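Local coordinates for putative membrane protein (Yersinia pestis CO92, PDB 5TF3), which is of unknown function, a putative membrane protein of the DUF1198 family, here a fragment that folds as an all-helical domain, at residues E50-H62 with Q84-A97. Residues are numbered along the deposited sequence; the frame is centred on the assembly and turned at random. Where two conformers were deposited one is given.
Sequences EVRKAAYLVFIYH and QISPILAAEHTDAA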
loop_
_atom_site.group_PDB
_atom_site.type_symbol
_atom_site.label_atom_id
_atom_site.label_comp_id
_atom_site.label_asym_id
_atom_site.label_seq_id
_atom_site.Cartn_x
_atom_site.Cartn_y
_atom_site.Cartn_z
ATOM N N GLU A 50 5.218 -8.221 -7.831
ATOM C CA GLU A 50 5.884 -7.284 -6.931
ATOM C C GLU A 50 5.215 -5.914 -6.956
ATOM O O GLU A 50 5.240 -5.191 -5.953
ATOM C CB GLU A 50 7.363 -7.162 -7.300
ATOM C CG GLU A 50 8.206 -6.401 -6.280
ATOM C CD GLU A 50 8.423 -7.181 -4.989
ATOM O OE1 GLU A 50 8.177 -8.407 -4.980
ATOM O OE2 GLU A 50 8.840 -6.568 -3.982
ATOM N N VAL A 51 4.623 -5.542 -8.091
ATOM C CA VAL A 51 3.862 -4.304 -8.170
ATOM C C VAL A 51 2.583 -4.413 -7.348
ATOM O O VAL A 51 2.157 -3.444 -6.703
ATOM C CB VAL A 51 3.577 -3.971 -9.646
ATOM C CG1 VAL A 51 2.726 -2.725 -9.767
ATOM C CG2 VAL A 51 4.894 -3.817 -10.408
ATOM N N ARG A 52 1.956 -5.590 -7.342
ATOM C CA ARG A 52 0.733 -5.762 -6.566
ATOM C C ARG A 52 1.011 -5.638 -5.072
ATOM O O ARG A 52 0.197 -5.076 -4.330
ATOM C CB ARG A 52 0.082 -7.105 -6.903
ATOM C CG ARG A 52 -0.286 -7.236 -8.383
ATOM C CD ARG A 52 -0.795 -8.629 -8.750
ATOM N NE ARG A 52 -2.250 -8.728 -8.666
ATOM C CZ ARG A 52 -2.907 -9.387 -7.717
ATOM N NH1 ARG A 52 -2.234 -10.021 -6.762
ATOM N NH2 ARG A 52 -4.235 -9.418 -7.728
ATOM N N LYS A 53 2.159 -6.140 -4.613
ATOM C CA LYS A 53 2.557 -5.918 -3.228
ATOM C C LYS A 53 2.641 -4.427 -2.916
ATOM O O LYS A 53 2.223 -3.981 -1.842
ATOM C CB LYS A 53 3.899 -6.598 -2.956
ATOM C CG LYS A 53 3.841 -8.118 -2.976
ATOM C CD LYS A 53 3.927 -8.690 -1.562
ATOM C CE LYS A 53 4.044 -10.217 -1.563
ATOM N NZ LYS A 53 2.720 -10.917 -1.642
ATOM N N ALA A 54 3.168 -3.641 -3.857
ATOM C CA ALA A 54 3.282 -2.204 -3.646
ATOM C C ALA A 54 1.915 -1.548 -3.516
ATOM O O ALA A 54 1.782 -0.519 -2.845
ATOM C CB ALA A 54 4.075 -1.575 -4.790
ATOM N N ALA A 55 0.890 -2.128 -4.140
ATOM C CA ALA A 55 -0.460 -1.594 -3.994
ATOM C C ALA A 55 -0.899 -1.616 -2.538
ATOM O O ALA A 55 -1.578 -0.698 -2.072
ATOM C CB ALA A 55 -1.441 -2.383 -4.855
ATOM N N TYR A 56 -0.490 -2.639 -1.790
ATOM C CA TYR A 56 -0.869 -2.693 -0.386
ATOM C C TYR A 56 -0.136 -1.653 0.452
ATOM O O TYR A 56 -0.664 -1.218 1.481
ATOM C CB TYR A 56 -0.620 -4.100 0.163
ATOM C CG TYR A 56 -1.582 -5.118 -0.393
ATOM C CD1 TYR A 56 -2.891 -5.198 0.072
ATOM C CD2 TYR A 56 -1.187 -6.000 -1.386
ATOM C CE1 TYR A 56 -3.778 -6.144 -0.436
ATOM C CE2 TYR A 56 -2.057 -6.941 -1.895
ATOM C CZ TYR A 56 -3.349 -7.010 -1.420
ATOM O OH TYR A 56 -4.202 -7.951 -1.940
ATOM N N LEU A 57 1.081 -1.255 0.056
ATOM C CA LEU A 57 1.762 -0.173 0.767
ATOM C C LEU A 57 1.069 1.160 0.525
ATOM O O LEU A 57 0.974 1.992 1.438
ATOM C CB LEU A 57 3.231 -0.069 0.339
ATOM C CG LEU A 57 4.215 -1.060 0.952
ATOM C CD1 LEU A 57 5.583 -0.778 0.401
ATOM C CD2 LEU A 57 4.217 -0.949 2.455
ATOM N N VAL A 58 0.633 1.396 -0.715
ATOM C CA VAL A 58 -0.189 2.567 -1.029
ATOM C C VAL A 58 -1.425 2.603 -0.136
ATOM O O VAL A 58 -1.747 3.631 0.476
ATOM C CB VAL A 58 -0.565 2.553 -2.523
ATOM C CG1 VAL A 58 -1.528 3.684 -2.862
ATOM C CG2 VAL A 58 0.703 2.669 -3.378
ATOM N N PHE A 59 -2.133 1.478 -0.039
ATOM C CA PHE A 59 -3.305 1.398 0.832
ATOM C C PHE A 59 -2.949 1.738 2.279
ATOM O O PHE A 59 -3.587 2.590 2.903
ATOM C CB PHE A 59 -3.909 -0.010 0.735
ATOM C CG PHE A 59 -5.031 -0.274 1.703
ATOM C CD1 PHE A 59 -4.772 -0.780 2.976
ATOM C CD2 PHE A 59 -6.350 -0.049 1.331
ATOM C CE1 PHE A 59 -5.799 -1.017 3.875
ATOM C CE2 PHE A 59 -7.392 -0.298 2.213
ATOM C CZ PHE A 59 -7.114 -0.784 3.500
ATOM N N ILE A 60 -1.929 1.077 2.833
ATOM C CA ILE A 60 -1.561 1.318 4.232
ATOM C C ILE A 60 -1.187 2.777 4.450
ATOM O O ILE A 60 -1.602 3.398 5.436
ATOM C CB ILE A 60 -0.417 0.381 4.654
ATOM C CG1 ILE A 60 -0.930 -1.062 4.794
ATOM C CG2 ILE A 60 0.251 0.912 5.948
ATOM C CD1 ILE A 60 0.163 -2.107 4.998
ATOM N N TYR A 61 -0.421 3.358 3.523
ATOM C CA TYR A 61 -0.010 4.752 3.677
ATOM C C TYR A 61 -1.214 5.678 3.725
ATOM O O TYR A 61 -1.332 6.518 4.622
ATOM C CB TYR A 61 0.942 5.170 2.547
ATOM C CG TYR A 61 1.286 6.654 2.604
ATOM C CD1 TYR A 61 2.224 7.141 3.523
ATOM C CD2 TYR A 61 0.648 7.572 1.770
ATOM C CE1 TYR A 61 2.524 8.500 3.598
ATOM C CE2 TYR A 61 0.946 8.938 1.836
ATOM C CZ TYR A 61 1.880 9.390 2.748
ATOM O OH TYR A 61 2.166 10.735 2.813
ATOM N N HIS A 62 -2.125 5.548 2.765
ATOM C CA HIS A 62 -3.240 6.487 2.713
ATOM C C HIS A 62 -4.302 6.208 3.773
ATOM O O HIS A 62 -5.084 7.111 4.085
ATOM C CB HIS A 62 -3.845 6.504 1.303
ATOM C CG HIS A 62 -2.947 7.173 0.314
ATOM N ND1 HIS A 62 -2.749 8.538 0.303
ATOM C CD2 HIS A 62 -2.106 6.664 -0.616
ATOM C CE1 HIS A 62 -1.871 8.846 -0.634
ATOM N NE2 HIS A 62 -1.458 7.726 -1.201
ATOM N N GLN A 84 -8.679 -5.420 -9.219
ATOM C CA GLN A 84 -8.659 -6.883 -9.145
ATOM C C GLN A 84 -7.600 -7.372 -8.170
ATOM O O GLN A 84 -6.970 -8.409 -8.385
ATOM C CB GLN A 84 -8.432 -7.521 -10.518
ATOM C CG GLN A 84 -9.266 -6.916 -11.623
ATOM C CD GLN A 84 -10.734 -7.215 -11.453
ATOM O OE1 GLN A 84 -11.180 -8.345 -11.669
ATOM N NE2 GLN A 84 -11.498 -6.206 -11.054
ATOM N N ILE A 85 -7.376 -6.600 -7.115
ATOM C CA ILE A 85 -6.451 -6.948 -6.045
ATOM C C ILE A 85 -7.280 -7.311 -4.819
ATOM O O ILE A 85 -8.219 -6.586 -4.468
ATOM C CB ILE A 85 -5.495 -5.781 -5.750
ATOM C CG1 ILE A 85 -4.554 -5.576 -6.937
ATOM C CG2 ILE A 85 -4.694 -6.040 -4.493
ATOM C CD1 ILE A 85 -3.708 -4.380 -6.788
ATOM N N SER A 86 -6.947 -8.427 -4.182
ATOM C CA SER A 86 -7.704 -8.859 -3.013
ATOM C C SER A 86 -7.714 -7.753 -1.960
ATOM O O SER A 86 -6.653 -7.200 -1.642
ATOM C CB SER A 86 -7.114 -10.130 -2.407
ATOM O OG SER A 86 -7.715 -10.380 -1.147
ATOM N N PRO A 87 -8.873 -7.397 -1.406
ATOM C CA PRO A 87 -8.899 -6.409 -0.324
ATOM C C PRO A 87 -8.459 -6.973 1.020
ATOM O O PRO A 87 -8.444 -6.235 2.010
ATOM C CB PRO A 87 -10.379 -5.991 -0.284
ATOM C CG PRO A 87 -11.105 -7.229 -0.710
ATOM C CD PRO A 87 -10.211 -7.941 -1.697
ATOM N N ILE A 88 -8.106 -8.257 1.098
ATOM C CA ILE A 88 -7.639 -8.816 2.361
ATOM C C ILE A 88 -6.232 -8.309 2.638
ATOM O O ILE A 88 -5.344 -8.376 1.780
ATOM C CB ILE A 88 -7.693 -10.349 2.330
ATOM C CG1 ILE A 88 -9.134 -10.837 2.192
ATOM C CG2 ILE A 88 -7.075 -10.932 3.598
ATOM C CD1 ILE A 88 -9.243 -12.342 2.147
ATOM N N LEU A 89 -6.026 -7.768 3.830
ATOM C CA LEU A 89 -4.738 -7.218 4.226
ATOM C C LEU A 89 -4.034 -8.235 5.119
ATOM O O LEU A 89 -4.601 -8.691 6.120
ATOM C CB LEU A 89 -4.917 -5.877 4.943
ATOM C CG LEU A 89 -3.639 -5.124 5.295
ATOM C CD1 LEU A 89 -2.975 -4.586 4.041
ATOM C CD2 LEU A 89 -3.892 -4.016 6.308
ATOM N N ALA A 90 -2.821 -8.619 4.733
ATOM C CA ALA A 90 -2.112 -9.713 5.381
ATOM C C ALA A 90 -0.912 -9.185 6.156
ATOM O O ALA A 90 -0.473 -8.050 5.963
ATOM C CB ALA A 90 -1.661 -10.756 4.353
ATOM N N ALA A 91 -0.381 -10.041 7.035
ATOM C CA ALA A 91 0.693 -9.640 7.943
ATOM C C ALA A 91 1.941 -9.207 7.193
ATOM O O ALA A 91 2.707 -8.371 7.688
ATOM C CB ALA A 91 1.050 -10.787 8.889
ATOM N N GLU A 92 2.187 -9.779 6.020
ATOM C CA GLU A 92 3.390 -9.390 5.307
ATOM C C GLU A 92 3.277 -7.969 4.764
ATOM O O GLU A 92 4.301 -7.307 4.565
ATOM C CB GLU A 92 3.668 -10.380 4.186
ATOM C CG GLU A 92 2.457 -10.711 3.359
ATOM C CD GLU A 92 2.836 -10.983 1.921
ATOM O OE1 GLU A 92 1.930 -11.272 1.105
ATOM O OE2 GLU A 92 4.047 -10.896 1.604
ATOM N N HIS A 93 2.047 -7.483 4.539
ATOM C CA HIS A 93 1.865 -6.111 4.063
ATOM C C HIS A 93 2.232 -5.107 5.148
ATOM O O HIS A 93 2.949 -4.133 4.891
ATOM C CB HIS A 93 0.419 -5.899 3.612
ATOM C CG HIS A 93 -0.027 -6.852 2.550
ATOM N ND1 HIS A 93 -1.280 -7.433 2.544
ATOM C CD2 HIS A 93 0.620 -7.341 1.465
ATOM C CE1 HIS A 93 -1.385 -8.235 1.500
ATOM N NE2 HIS A 93 -0.246 -8.193 0.827
ATOM N N THR A 94 1.778 -5.349 6.383
ATOM C CA THR A 94 2.057 -4.404 7.458
ATOM C C THR A 94 3.499 -4.521 7.932
ATOM O O THR A 94 4.094 -3.526 8.361
ATOM C CB THR A 94 1.076 -4.618 8.618
ATOM O OG1 THR A 94 0.944 -6.017 8.880
ATOM C CG2 THR A 94 -0.307 -4.026 8.264
ATOM N N ASP A 95 4.086 -5.713 7.855
ATOM C CA ASP A 95 5.497 -5.832 8.194
ATOM C C ASP A 95 6.357 -5.042 7.211
ATOM O O ASP A 95 7.308 -4.364 7.619
ATOM C CB ASP A 95 5.907 -7.299 8.225
ATOM C CG ASP A 95 5.437 -8.021 9.497
ATOM O OD1 ASP A 95 5.141 -7.362 10.520
ATOM O OD2 ASP A 95 5.365 -9.260 9.478
ATOM N N ALA A 96 6.024 -5.110 5.915
ATOM C CA ALA A 96 6.708 -4.298 4.909
ATOM C C ALA A 96 6.521 -2.810 5.177
ATOM O O ALA A 96 7.428 -2.006 4.941
ATOM C CB ALA A 96 6.189 -4.641 3.510
ATOM N N ALA A 97 5.337 -2.424 5.642
ATOM C CA ALA A 97 5.129 -1.043 6.046
ATOM C C ALA A 97 6.082 -0.642 7.166
ATOM O O ALA A 97 6.613 0.474 7.165
ATOM C CB ALA A 97 3.682 -0.842 6.482
HETATM O O HOH W 1 -4.929 -10.138 -5.297
#
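R52 meets Q84 O where helix 48-65 of this all-helical DUF1198 fold packs on the connection that leaves helix 70-82 through a Schellman motif at Q84 and enters helix 91-100. In one of its two conformers the bend at chi3 (93°) turns the R52 guanidinium to the connection, where NH2 gives a weak, edge-on hydrogen bond to Q84 O and a further hydrogen bond to a water that also accepts from S86 N. K53 crosses E92 at about a right angle in a salt bridge, K53 NZ meeting E92 OE1 on its syn side at 2.9 Å. A55 CB packs on I85 CD1. Y56, buried at the middle, stacks face-to-face on H93, the ring centroids 3.7 Å apart and the planes 11° from parallel; its OH donates to S86 O at 2.6 Å, in the carbonyl plane on a lone pair. L57 CD2 lies against A96 and A97, while F59 reaches L89 CD2 and also meets Y118 of helix 108-122. I60 CD1 lies over H93 O at 3.4 Å and touches L89 CD1 and T94 CG2; its CG2 meets A97 CB. Behind the stack, A90 N fixes the imidazole, donating to H93 ND1 at 2.9 Å from 32° outside the ring plane.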